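Local coordinates for adhesion and penetration protein autotransporter (Haemophilus influenzae, PDB 3SYJ) that promotes bacterial adherence to host cells, invasion and aggregation through its secreted passenger domain, a probable serine protease joined to a long beta-helix, at residues Lys443-Leu451 with Asp462-Phe473; Leu709-Gly719 with His732-Ala741. One frame throughout, in Å; residues are numbered along the deposited sequence.

Contact 1 (Lys443-Leu451 with Asp462-Phe473); sequences KQAFSEIGL and DDKQFDTDKFYF
Ile-449 and Phe-471 are paired neighbours in a short parallel pairing of 449-451 with 471-473, their side chains on the same face, and backbone bonds set their spacing. Ile-449 is gripped from both ends: its N donates to Lys-470 O at 3.0 Å, and its O accepts from Tyr-472 N at 2.8 Å. Leu-451 N then donates to Tyr-472 O. Before the strands begin, Ala-445 N reaches Gln-465 O in the carbonyl plane (2.7 Å), and one water links Phe-446 O to Asp-467 N where the loops separate.

Apolar packing fills the face that carries Ile-449, Leu-451, Phe-471 and Phe-473. The two branches of Ile-449 divide the work: CD1 lies 3.6 Å from Phe-466 CB, while CG2 meets Phe-471 CE1. Leu-451 CD1 touches the edge of the Phe-471 ring at CZ (3.6 Å) and also approaches Phe-473. Leu-433 and Val-458 of neighbouring strands add to this interior.

On the other face Tyr-472 makes a CH-pi contact. With CG between its backbone N and carbonyl carbon (chi1 66°), the ring folds back over Gly-450, whose CA sits 3.4 Å from the ring centroid. Glycine suits the place because, with no side chain, it lets the ring lie directly over its CA. His-92 stacks on the same tyrosine.

Charge pairing closes the loop end. Lys-443, bent at chi3, brings NZ to 2.9 Å from Asp-462 OD2, above the carboxylate plane, in a salt bridge.

In-register parallel strands from successive turns, with aliphatic and aromatic residues stacked inside, are characteristic of a parallel beta-helix, which in autotransporter passenger domains is right-handed.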
loop_
_atom_site.group_PDB
_atom_site.type_symbol
_atom_site.label_atom_id
_atom_site.label_comp_id
_atom_site.label_asym_id
_atom_site.label_seq_id
_atom_site.Cartn_x
_atom_site.Cartn_y
_atom_site.Cartn_z
ATOM N N LYS A 443 44.374 34.621 19.455
ATOM C CA LYS A 443 43.771 34.631 18.123
ATOM C C LYS A 443 42.350 35.196 18.180
ATOM O O LYS A 443 41.476 34.630 18.840
ATOM C CB LYS A 443 43.734 33.214 17.551
ATOM C CG LYS A 443 43.249 33.128 16.106
ATOM C CD LYS A 443 43.362 31.702 15.571
ATOM C CE LYS A 443 42.446 30.761 16.334
ATOM N NZ LYS A 443 42.367 29.424 15.697
ATOM N N GLN A 444 42.127 36.314 17.493
ATOM C CA GLN A 444 40.800 36.936 17.423
ATOM C C GLN A 444 40.705 37.828 16.196
ATOM O O GLN A 444 41.520 38.740 16.019
ATOM C CB GLN A 444 40.506 37.747 18.686
ATOM C CG GLN A 444 39.231 38.586 18.612
ATOM C CD GLN A 444 38.969 39.362 19.891
ATOM O OE1 GLN A 444 39.293 40.548 19.995
ATOM N NE2 GLN A 444 38.401 38.692 20.880
ATOM N N ALA A 445 39.724 37.557 15.340
ATOM C CA ALA A 445 39.572 38.317 14.100
ATOM C C ALA A 445 39.101 39.744 14.349
ATOM O O ALA A 445 39.640 40.687 13.783
ATOM C CB ALA A 445 38.632 37.600 13.157
ATOM N N PHE A 446 38.089 39.887 15.201
ATOM C CA PHE A 446 37.546 41.194 15.574
ATOM C C PHE A 446 36.927 41.118 16.967
ATOM O O PHE A 446 36.482 40.057 17.398
ATOM C CB PHE A 446 36.502 41.668 14.556
ATOM C CG PHE A 446 37.036 41.815 13.154
ATOM C CD1 PHE A 446 37.717 42.964 12.770
ATOM C CD2 PHE A 446 36.854 40.806 12.222
ATOM C CE1 PHE A 446 38.208 43.103 11.478
ATOM C CE2 PHE A 446 37.349 40.928 10.938
ATOM C CZ PHE A 446 38.025 42.080 10.562
ATOM N N SER A 447 36.903 42.236 17.678
ATOM C CA SER A 447 36.289 42.253 19.000
ATOM C C SER A 447 34.769 42.259 18.883
ATOM O O SER A 447 34.063 42.059 19.865
ATOM C CB SER A 447 36.743 43.476 19.782
ATOM O OG SER A 447 36.349 44.651 19.105
ATOM N N GLU A 448 34.270 42.486 17.673
ATOM C CA GLU A 448 32.836 42.584 17.433
ATOM C C GLU A 448 32.597 42.576 15.925
ATOM O O GLU A 448 33.328 43.224 15.172
ATOM C CB GLU A 448 32.296 43.869 18.062
ATOM C CG GLU A 448 30.786 43.985 18.109
ATOM C CD GLU A 448 30.318 45.202 18.903
ATOM O OE1 GLU A 448 30.767 46.332 18.597
ATOM O OE2 GLU A 448 29.498 45.026 19.833
ATOM N N ILE A 449 31.582 41.836 15.487
ATOM C CA ILE A 449 31.320 41.651 14.057
ATOM C C ILE A 449 29.831 41.792 13.755
ATOM O O ILE A 449 29.004 41.113 14.360
ATOM C CB ILE A 449 31.805 40.260 13.561
ATOM C CG1 ILE A 449 33.301 40.070 13.825
ATOM C CG2 ILE A 449 31.501 40.069 12.084
ATOM C CD1 ILE A 449 33.756 38.618 13.721
ATOM N N GLY A 450 29.490 42.687 12.830
ATOM C CA GLY A 450 28.110 42.862 12.425
ATOM C C GLY A 450 27.915 42.672 10.929
ATOM O O GLY A 450 28.765 43.060 10.129
ATOM N N LEU A 451 26.797 42.055 10.558
ATOM C CA LEU A 451 26.364 42.002 9.167
ATOM C C LEU A 451 25.153 42.928 8.973
ATOM O O LEU A 451 24.162 42.814 9.701
ATOM C CB LEU A 451 25.996 40.572 8.787
ATOM C CG LEU A 451 27.146 39.631 8.432
ATOM C CD1 LEU A 451 26.716 38.187 8.621
ATOM C CD2 LEU A 451 27.586 39.888 6.997
ATOM N N ASP A 462 38.154 29.113 9.953
ATOM C CA ASP A 462 38.852 28.611 11.135
ATOM C C ASP A 462 37.938 28.664 12.351
ATOM O O ASP A 462 36.869 29.285 12.311
ATOM C CB ASP A 462 40.127 29.425 11.389
ATOM C CG ASP A 462 41.066 28.765 12.403
ATOM O OD1 ASP A 462 40.861 27.584 12.765
ATOM O OD2 ASP A 462 42.024 29.437 12.843
ATOM N N ASP A 463 38.349 28.004 13.430
ATOM C CA ASP A 463 37.599 28.046 14.677
ATOM C C ASP A 463 38.095 29.177 15.569
ATOM O O ASP A 463 39.158 29.757 15.331
ATOM C CB ASP A 463 37.690 26.719 15.426
ATOM C CG ASP A 463 37.183 25.552 14.607
ATOM O OD1 ASP A 463 36.098 25.668 13.999
ATOM O OD2 ASP A 463 37.867 24.510 14.570
ATOM N N LYS A 464 37.299 29.492 16.586
ATOM C CA LYS A 464 37.664 30.470 17.592
ATOM C C LYS A 464 38.162 31.776 16.995
ATOM O O LYS A 464 39.243 32.240 17.336
ATOM C CB LYS A 464 38.732 29.885 18.510
ATOM C CG LYS A 464 38.325 28.582 19.137
ATOM C CD LYS A 464 39.104 28.346 20.410
ATOM C CE LYS A 464 38.313 27.484 21.382
ATOM N NZ LYS A 464 38.564 27.892 22.801
ATOM N N GLN A 465 37.364 32.374 16.117
ATOM C CA GLN A 465 37.759 33.603 15.430
ATOM C C GLN A 465 37.177 34.832 16.097
ATOM O O GLN A 465 37.663 35.952 15.911
ATOM C CB GLN A 465 37.322 33.558 13.965
ATOM C CG GLN A 465 38.134 32.608 13.115
ATOM C CD GLN A 465 39.531 33.129 12.851
ATOM O OE1 GLN A 465 40.531 32.425 13.060
ATOM N NE2 GLN A 465 39.613 34.372 12.397
ATOM N N PHE A 466 36.118 34.615 16.864
ATOM C CA PHE A 466 35.432 35.701 17.532
ATOM C C PHE A 466 34.546 35.138 18.623
ATOM O O PHE A 466 34.234 33.950 18.638
ATOM C CB PHE A 466 34.566 36.483 16.544
ATOM C CG PHE A 466 33.489 35.655 15.908
ATOM C CD1 PHE A 466 32.228 35.563 16.486
ATOM C CD2 PHE A 466 33.735 34.953 14.741
ATOM C CE1 PHE A 466 31.229 34.791 15.906
ATOM C CE2 PHE A 466 32.746 34.180 14.160
ATOM C CZ PHE A 466 31.488 34.105 14.744
ATOM N N ASP A 467 34.135 36.017 19.525
ATOM C CA ASP A 467 33.240 35.679 20.614
ATOM C C ASP A 467 31.812 35.740 20.061
ATOM O O ASP A 467 31.373 36.777 19.584
ATOM C CB ASP A 467 33.465 36.685 21.755
ATOM C CG ASP A 467 32.562 36.450 22.959
ATOM O OD1 ASP A 467 31.702 35.535 22.924
ATOM O OD2 ASP A 467 32.723 37.198 23.951
ATOM N N THR A 468 31.092 34.624 20.103
ATOM C CA THR A 468 29.783 34.573 19.464
ATOM C C THR A 468 28.772 35.510 20.120
ATOM O O THR A 468 27.742 35.821 19.536
ATOM C CB THR A 468 29.208 33.149 19.401
ATOM O OG1 THR A 468 28.995 32.656 20.724
ATOM C CG2 THR A 468 30.158 32.216 18.646
ATOM N N ASP A 469 29.070 35.959 21.333
ATOM C CA ASP A 469 28.233 36.947 22.006
ATOM C C ASP A 469 28.420 38.330 21.395
ATOM O O ASP A 469 27.594 39.212 21.599
ATOM C CB ASP A 469 28.566 36.998 23.504
ATOM C CG ASP A 469 28.068 35.772 24.256
ATOM O OD1 ASP A 469 27.231 35.020 23.692
ATOM O OD2 ASP A 469 28.512 35.564 25.409
ATOM N N LYS A 470 29.509 38.513 20.652
ATOM C CA LYS A 470 29.842 39.805 20.052
ATOM C C LYS A 470 29.542 39.864 18.540
ATOM O O LYS A 470 29.990 40.774 17.845
ATOM C CB LYS A 470 31.323 40.119 20.295
ATOM C CG LYS A 470 31.693 40.372 21.753
ATOM C CD LYS A 470 31.427 41.819 22.126
ATOM C CE LYS A 470 31.731 42.083 23.591
ATOM N NZ LYS A 470 30.865 41.255 24.483
ATOM N N PHE A 471 28.803 38.883 18.033
ATOM C CA PHE A 471 28.438 38.844 16.627
ATOM C C PHE A 471 26.977 39.253 16.539
ATOM O O PHE A 471 26.160 38.836 17.356
ATOM C CB PHE A 471 28.637 37.431 16.063
ATOM C CG PHE A 471 28.377 37.315 14.579
ATOM C CD1 PHE A 471 29.434 37.238 13.678
ATOM C CD2 PHE A 471 27.083 37.264 14.088
ATOM C CE1 PHE A 471 29.203 37.131 12.314
ATOM C CE2 PHE A 471 26.839 37.161 12.725
ATOM C CZ PHE A 471 27.896 37.095 11.837
ATOM N N TYR A 472 26.641 40.083 15.565
ATOM C CA TYR A 472 25.252 40.491 15.414
ATOM C C TYR A 472 24.843 40.661 13.957
ATOM O O TYR A 472 25.638 41.105 13.118
ATOM C CB TYR A 472 24.975 41.786 16.188
ATOM C CG TYR A 472 25.711 42.988 15.642
ATOM C CD1 TYR A 472 25.121 43.818 14.694
ATOM C CD2 TYR A 472 27.001 43.283 16.060
ATOM C CE1 TYR A 472 25.800 44.910 14.176
ATOM C CE2 TYR A 472 27.681 44.369 15.557
ATOM C CZ TYR A 472 27.077 45.183 14.615
ATOM O OH TYR A 472 27.767 46.268 14.116
ATOM N N PHE A 473 23.597 40.292 13.670
ATOM C CA PHE A 473 22.940 40.681 12.433
ATOM C C PHE A 473 22.180 41.987 12.681
ATOM O O PHE A 473 21.142 42.010 13.347
ATOM C CB PHE A 473 21.983 39.586 11.958
ATOM C CG PHE A 473 22.641 38.252 11.746
ATOM C CD1 PHE A 473 23.092 37.878 10.494
ATOM C CD2 PHE A 473 22.811 37.370 12.805
ATOM C CE1 PHE A 473 23.701 36.643 10.301
ATOM C CE2 PHE A 473 23.419 36.138 12.616
ATOM C CZ PHE A 473 23.863 35.777 11.365
HETATM O O HOH W 1 40.681 32.014 19.870
HETATM O O HOH W 2 35.059 38.696 19.336
#

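Contact 2 (Leu709-Gly719 with His732-Ala741)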
loop_
_atom_site.group_PDB
_atom_site.type_symbol
_atom_site.label_atom_id
_atom_site.label_comp_id
_atom_site.label_asym_id
_atom_site.label_seq_id
_atom_site.Cartn_x
_atom_site.Cartn_y
_atom_site.Cartn_z
ATOM N N LEU A 709 6.299 8.901 17.850
ATOM C CA LEU A 709 6.350 9.096 19.286
ATOM C C LEU A 709 6.879 7.837 19.961
ATOM O O LEU A 709 6.439 6.725 19.652
ATOM C CB LEU A 709 4.962 9.434 19.830
ATOM C CG LEU A 709 4.236 10.593 19.160
ATOM C CD1 LEU A 709 2.913 10.846 19.855
ATOM C CD2 LEU A 709 5.102 11.833 19.205
ATOM N N THR A 710 7.826 8.012 20.877
ATOM C CA THR A 710 8.358 6.890 21.639
ATOM C C THR A 710 8.325 7.222 23.125
ATOM O O THR A 710 7.953 8.331 23.509
ATOM C CB THR A 710 9.792 6.513 21.198
ATOM O OG1 THR A 710 10.692 7.591 21.489
ATOM C CG2 THR A 710 9.829 6.217 19.701
ATOM N N ASP A 711 8.691 6.250 23.955
ATOM C CA ASP A 711 8.735 6.442 25.399
ATOM C C ASP A 711 7.439 7.042 25.923
ATOM O O ASP A 711 6.372 6.480 25.708
ATOM C CB ASP A 711 9.933 7.310 25.769
ATOM C CG ASP A 711 11.194 6.882 25.046
ATOM O OD1 ASP A 711 11.544 5.684 25.123
ATOM O OD2 ASP A 711 11.828 7.736 24.392
ATOM N N ASN A 712 7.529 8.179 26.605
ATOM C CA ASN A 712 6.346 8.841 27.144
ATOM C C ASN A 712 5.938 10.065 26.344
ATOM O O ASN A 712 5.179 10.900 26.821
ATOM C CB ASN A 712 6.578 9.264 28.593
ATOM C CG ASN A 712 6.611 8.095 29.548
ATOM O OD1 ASN A 712 6.469 6.943 29.144
ATOM N ND2 ASN A 712 6.802 8.387 30.830
ATOM N N ALA A 713 6.445 10.172 25.125
ATOM C CA ALA A 713 6.211 11.360 24.312
ATOM C C ALA A 713 4.734 11.610 24.005
ATOM O O ALA A 713 3.933 10.682 23.898
ATOM C CB ALA A 713 7.026 11.291 23.031
ATOM N N THR A 714 4.385 12.882 23.869
ATOM C CA THR A 714 3.027 13.277 23.532
ATOM C C THR A 714 3.043 14.202 22.326
ATOM O O THR A 714 3.944 15.024 22.186
ATOM C CB THR A 714 2.364 14.003 24.708
ATOM O OG1 THR A 714 2.216 13.092 25.804
ATOM C CG2 THR A 714 0.996 14.530 24.311
ATOM N N ALA A 715 2.054 14.058 21.451
ATOM C CA ALA A 715 1.881 14.993 20.344
ATOM C C ALA A 715 0.418 15.386 20.176
ATOM O O ALA A 715 -0.488 14.578 20.385
ATOM C CB ALA A 715 2.437 14.427 19.058
ATOM N N ASN A 716 0.198 16.636 19.787
ATOM C CA ASN A 716 -1.141 17.192 19.715
ATOM C C ASN A 716 -1.317 18.022 18.446
ATOM O O ASN A 716 -0.708 19.079 18.305
ATOM C CB ASN A 716 -1.367 18.077 20.937
ATOM C CG ASN A 716 -2.756 17.929 21.514
ATOM O OD1 ASN A 716 -3.757 18.345 20.910
ATOM N ND2 ASN A 716 -2.828 17.338 22.704
ATOM N N VAL A 717 -2.127 17.538 17.514
ATOM C CA VAL A 717 -2.463 18.329 16.337
ATOM C C VAL A 717 -3.880 18.838 16.493
ATOM O O VAL A 717 -4.820 18.051 16.577
ATOM C CB VAL A 717 -2.343 17.527 15.030
ATOM C CG1 VAL A 717 -2.829 18.368 13.859
ATOM C CG2 VAL A 717 -0.909 17.092 14.802
ATOM N N LYS A 718 -4.038 20.156 16.540
ATOM C CA LYS A 718 -5.335 20.736 16.868
ATOM C C LYS A 718 -5.621 22.004 16.082
ATOM O O LYS A 718 -4.704 22.674 15.600
ATOM C CB LYS A 718 -5.382 21.062 18.361
ATOM C CG LYS A 718 -4.457 22.202 18.741
ATOM C CD LYS A 718 -4.168 22.244 20.220
ATOM C CE LYS A 718 -3.449 23.538 20.573
ATOM N NZ LYS A 718 -2.977 23.546 21.983
ATOM N N GLY A 719 -6.901 22.335 15.968
ATOM C CA GLY A 719 -7.322 23.594 15.380
ATOM C C GLY A 719 -6.883 23.794 13.940
ATOM O O GLY A 719 -7.077 22.924 13.092
ATOM N N HIS A 732 4.728 4.187 25.854
ATOM C CA HIS A 732 3.547 4.783 26.473
ATOM C C HIS A 732 3.224 6.156 25.885
ATOM O O HIS A 732 2.672 7.017 26.573
ATOM C CB HIS A 732 3.726 4.911 27.988
ATOM C CG HIS A 732 3.894 3.601 28.692
ATOM N ND1 HIS A 732 5.063 2.870 28.633
ATOM C CD2 HIS A 732 3.050 2.898 29.483
ATOM C CE1 HIS A 732 4.928 1.768 29.351
ATOM N NE2 HIS A 732 3.716 1.762 29.878
ATOM N N SER A 733 3.563 6.354 24.613
ATOM C CA SER A 733 3.326 7.626 23.936
ATOM C C SER A 733 1.836 7.898 23.701
ATOM O O SER A 733 1.032 6.968 23.635
ATOM C CB SER A 733 4.067 7.645 22.607
ATOM O OG SER A 733 3.652 6.564 21.797
ATOM N N GLN A 734 1.475 9.173 23.569
ATOM C CA GLN A 734 0.078 9.565 23.356
ATOM C C GLN A 734 -0.069 10.582 22.228
ATOM O O GLN A 734 0.673 11.562 22.164
ATOM C CB GLN A 734 -0.516 10.157 24.630
ATOM C CG GLN A 734 -0.410 9.263 25.849
ATOM C CD GLN A 734 -1.348 9.693 26.963
ATOM O OE1 GLN A 734 -2.330 10.403 26.726
ATOM N NE2 GLN A 734 -1.053 9.262 28.185
ATOM N N PHE A 735 -1.031 10.355 21.343
ATOM C CA PHE A 735 -1.292 11.286 20.250
ATOM C C PHE A 735 -2.749 11.717 20.218
ATOM O O PHE A 735 -3.645 10.880 20.293
ATOM C CB PHE A 735 -0.916 10.669 18.907
ATOM C CG PHE A 735 -1.318 11.510 17.725
ATOM C CD1 PHE A 735 -0.635 12.681 17.425
ATOM C CD2 PHE A 735 -2.371 11.127 16.909
ATOM C CE1 PHE A 735 -0.999 13.456 16.333
ATOM C CE2 PHE A 735 -2.738 11.897 15.816
ATOM C CZ PHE A 735 -2.052 13.063 15.528
ATOM N N THR A 736 -2.977 13.021 20.090
ATOM C CA THR A 736 -4.331 13.558 20.056
ATOM C C THR A 736 -4.581 14.427 18.823
ATOM O O THR A 736 -3.826 15.358 18.538
ATOM C CB THR A 736 -4.646 14.392 21.309
ATOM O OG1 THR A 736 -4.458 13.598 22.488
ATOM C CG2 THR A 736 -6.083 14.880 21.264
ATOM N N LEU A 737 -5.641 14.109 18.090
ATOM C CA LEU A 737 -6.103 14.948 16.993
ATOM C C LEU A 737 -7.413 15.547 17.457
ATOM O O LEU A 737 -8.362 14.814 17.737
ATOM C CB LEU A 737 -6.323 14.112 15.729
ATOM C CG LEU A 737 -6.653 14.864 14.437
ATOM C CD1 LEU A 737 -5.447 15.649 13.935
ATOM C CD2 LEU A 737 -7.128 13.899 13.369
ATOM N N SER A 738 -7.472 16.872 17.559
ATOM C CA SER A 738 -8.633 17.511 18.171
ATOM C C SER A 738 -9.023 18.852 17.566
ATOM O O SER A 738 -8.387 19.354 16.641
ATOM C CB SER A 738 -8.401 17.694 19.674
ATOM O OG SER A 738 -7.463 18.726 19.919
ATOM N N ASN A 739 -10.093 19.424 18.110
ATOM C CA ASN A 739 -10.515 20.774 17.761
ATOM C C ASN A 739 -10.594 21.023 16.264
ATOM O O ASN A 739 -10.142 22.051 15.760
ATOM C CB ASN A 739 -9.611 21.792 18.452
ATOM C CG ASN A 739 -9.689 21.691 19.967
ATOM O OD1 ASN A 739 -10.662 22.135 20.572
ATOM N ND2 ASN A 739 -8.673 21.094 20.582
ATOM N N ASN A 740 -11.182 20.059 15.564
ATOM C CA ASN A 740 -11.495 20.190 14.147
ATOM C C ASN A 740 -10.286 20.169 13.210
ATOM O O ASN A 740 -10.392 20.549 12.043
ATOM C CB ASN A 740 -12.344 21.436 13.890
ATOM C CG ASN A 740 -13.170 21.313 12.631
ATOM O OD1 ASN A 740 -13.020 22.101 11.691
ATOM N ND2 ASN A 740 -14.036 20.301 12.590
ATOM N N ALA A 741 -9.141 19.719 13.713
ATOM C CA ALA A 741 -7.976 19.540 12.855
ATOM C C ALA A 741 -8.200 18.351 11.935
ATOM O O ALA A 741 -9.106 17.549 12.157
ATOM C CB ALA A 741 -6.718 19.345 13.684
HETATM O O HOH W 3 7.681 4.491 28.330
HETATM O O HOH W 4 -1.636 13.677 23.100
HETATM O O HOH W 5 -9.082 23.365 11.243
#
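Val-717 and Leu-737 run alongside each other in the same direction on adjacent rungs of the beta-helix, where strands 714-718 and 734-738 run parallel in successive turns. Val-717 CG1, anti to the backbone N (chi1 175°), meets Leu-737 CD1 at 3.8 Å. The other branch, CG2, meets the edge of the Phe-735 ring, near its plane, 3.9 Å from CE1. Ala-715 CB lies in the plane of that ring near CD1, a small methyl accommodating the broad aromatic beside it. Leu-709 extends CD1 to Phe-735 CB, and Leu-729 from strand 727-729 joins the same buried side. Branched and aromatic side chains suit this interior, since they fill it without needing polar partners.

The opposite face carries Thr-714, Asn-716, Gln-734 and Thr-736, whose polar ends suit a more exposed surface. Asn-716 and Thr-736 stand alongside one another, with Asn-716 ND2 3.7 Å from Thr-736 CB. A water bridges Thr-736 OG1 and Ala-715 O.

Between the faces the backbones bond alternately: Gln-734 N to Ala-713 O, Ala-715 N to Gln-734 O, and Thr-736 N to Ala-715 O. Val-717 N continues the series to Thr-736 O at 2.9 Å.

Turns finish both ends. A type II' turn from Thr-710 to Ala-713 presents Asp-711 O to His-732 N (2.8 Å), and Asp-711 OD2 accepts from Asn-656 N in the preceding coil. A type I' turn spans Ser-738 to Ala-741. Beside it Gly-719 adopts a positive phi suited to glycine, and a water donates to both Gly-719 O (2.8 Å) and Asn-740 O.

Contacts 1 and 2 are separate points along one beta-helical stem, contact 1 closing before contact 2 opens in the sequence. Their centres lie 42 Å apart and their nearest atoms about 30 Å apart, so they do not touch. Each joins parallel strands of consecutive turns, but 443-451 with 462-473 pairs as strands only over its last three residues, after longer loops that are joined at a few points, whereas 709-719 with 732-741 stays paired over most of its length and ends in tight turns. Contact 1 borders the N-terminal protease part through His-92; contact 2 lies in the second solenoid repeat region. Both are away from Ser-218, the probable catalytic serine.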